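Local atomic coordinates of transcriptional regulator, ROK family (Vibrio cholerae O1 biovar eltor, PDB entry 1Z05), a protein that probably binds DNA as a zinc-containing transcriptional regulator of the ROK (NagC/XylR) family, with a likely role in controlling carbohydrate metabolism. Residues A68-T71 with K72-E76. Residues are numbered along the deposited sequence; the frame is centred on the assembly and turned at random.
With SO4 (sulfate ion), chain G.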
loop_
_atom_site.group_PDB
_atom_site.type_symbol
_atom_site.label_atom_id
_atom_site.label_comp_id
_atom_site.label_asym_id
_atom_site.label_seq_id
_atom_site.Cartn_x
_atom_site.Cartn_y
_atom_site.Cartn_z
ATOM N N ALA A 68 6.540 8.077 33.494
ATOM C CA ALA A 68 8.002 8.084 33.384
ATOM C C ALA A 68 8.475 8.294 31.942
ATOM O O ALA A 68 9.425 9.044 31.697
ATOM C CB ALA A 68 8.596 6.792 33.977
ATOM N N SER A 69 7.804 7.639 30.995
ATOM C CA SER A 69 8.124 7.776 29.580
ATOM C C SER A 69 7.714 9.147 29.081
ATOM O O SER A 69 8.468 9.786 28.351
ATOM C CB SER A 69 7.429 6.695 28.748
ATOM O OG SER A 69 7.764 5.402 29.211
ATOM N N ILE A 70 6.520 9.592 29.471
ATOM C CA ILE A 70 6.025 10.929 29.105
ATOM C C ILE A 70 7.004 11.995 29.604
ATOM O O ILE A 70 7.357 12.907 28.872
ATOM C CB ILE A 70 4.574 11.192 29.640
ATOM C CG1 ILE A 70 3.553 10.269 28.961
ATOM C CG2 ILE A 70 4.155 12.667 29.465
ATOM C CD1 ILE A 70 3.526 10.334 27.443
ATOM N N THR A 71 7.467 11.845 30.842
ATOM C CA THR A 71 8.424 12.786 31.433
ATOM C C THR A 71 9.725 12.879 30.620
ATOM O O THR A 71 10.155 13.977 30.267
ATOM C CB THR A 71 8.689 12.426 32.908
ATOM O OG1 THR A 71 7.477 12.615 33.645
ATOM C CG2 THR A 71 9.804 13.283 33.521
ATOM N N LYS A 72 10.321 11.726 30.312
ATOM C CA LYS A 72 11.557 11.661 29.531
ATOM C C LYS A 72 11.402 12.269 28.135
ATOM O O LYS A 72 12.255 13.038 27.705
ATOM C CB LYS A 72 12.080 10.219 29.436
ATOM C CG LYS A 72 12.696 9.703 30.731
ATOM C CD LYS A 72 13.460 8.384 30.542
ATOM C CE LYS A 72 12.514 7.201 30.399
ATOM N NZ LYS A 72 13.196 5.902 30.680
ATOM N N ILE A 73 10.310 11.936 27.445
ATOM C CA ILE A 73 10.041 12.483 26.115
ATOM C C ILE A 73 9.826 14.003 26.142
ATOM O O ILE A 73 10.454 14.734 25.366
ATOM C CB ILE A 73 8.838 11.786 25.415
ATOM C CG1 ILE A 73 9.186 10.322 25.090
ATOM C CG2 ILE A 73 8.449 12.544 24.145
ATOM C CD1 ILE A 73 7.977 9.399 24.940
ATOM N N THR A 74 8.941 14.475 27.019
ATOM C CA THR A 74 8.666 15.909 27.091
ATOM C C THR A 74 9.889 16.709 27.520
ATOM O O THR A 74 10.092 17.821 27.042
ATOM C CB THR A 74 7.482 16.257 28.029
ATOM O OG1 THR A 74 7.682 15.656 29.313
ATOM C CG2 THR A 74 6.156 15.792 27.434
ATOM N N ARG A 75 10.699 16.154 28.425
ATOM C CA ARG A 75 11.895 16.857 28.880
ATOM C C ARG A 75 12.877 17.106 27.726
ATOM O O ARG A 75 13.408 18.210 27.595
ATOM C CB ARG A 75 12.557 16.122 30.059
ATOM C CG ARG A 75 13.812 16.789 30.676
ATOM C CD ARG A 75 13.671 18.304 30.936
ATOM N NE ARG A 75 12.372 18.697 31.483
ATOM C CZ ARG A 75 11.946 19.954 31.581
ATOM N NH1 ARG A 75 12.714 20.959 31.177
ATOM N NH2 ARG A 75 10.750 20.211 32.089
ATOM N N GLU A 76 13.124 16.078 26.908
ATOM C CA GLU A 76 13.962 16.244 25.718
ATOM C C GLU A 76 13.351 17.272 24.750
ATOM O O GLU A 76 14.069 18.108 24.201
ATOM C CB GLU A 76 14.228 14.910 25.002
ATOM C CG GLU A 76 14.971 13.882 25.849
ATOM C CD GLU A 76 15.853 12.927 25.042
ATOM O OE1 GLU A 76 15.933 13.061 23.797
ATOM O OE2 GLU A 76 16.476 12.037 25.668
HETATM S S SO4 G . 10.941 17.070 34.501
HETATM O O1 SO4 G . 11.633 18.204 35.110
HETATM O O2 SO4 G . 11.058 15.911 35.381
HETATM O O3 SO4 G . 9.534 17.413 34.287
HETATM O O4 SO4 G . 11.552 16.737 33.217
HETATM O O HOH W 1 10.060 5.093 30.504
#
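Four successive i+4 to i backbone hydrogen bonds, from the amides of Lys72, Ile73, Thr74 and Arg75 to the carbonyls of Ala68, Ser69, Ile70 and Thr71, join the two halves of one alpha-helical run. The Ile70 carbonyl takes the Thr74 amide at 2.9 Å (N to O), and Thr74 OG1 also comes within 2.8 Å of Ile70 O. That hydroxyl sits between its own backbone N and carbonyl carbon (chi1 52°), which turns it back over the preceding turn; it also receives a weak hydrogen bond from Arg56. Ile73 lays CG1 and CD1 alongside the Ser69 carbonyl, with CD1 3.5 Å from Ser69 O. Lys72 runs back past Ala68, CG 3.5 Å from Ala68 O, and a bend at chi3 (-76°) brings NZ to a water that also bonds Ser69 OG; the lysine leg is weak. On the exposed side Arg75 NE donates a bent bond (141° at the hydrogen) to O4 of a sulfate, probably from the crystallisation liquor, at 2.7 Å, while Thr71 CG2 approaches sulfate O2 at 3.5 Å. Thr71 OG1 is hydrogen-bonded to the Pro67 carbonyl. Ile70 and Ile73 pack against Val44. Helix 67-79, third in the chain after helices 35-51 and 56-63, packs on both, consistent with the recognition helix of a winged helix-turn-helix DNA-binding domain, as in Mlc.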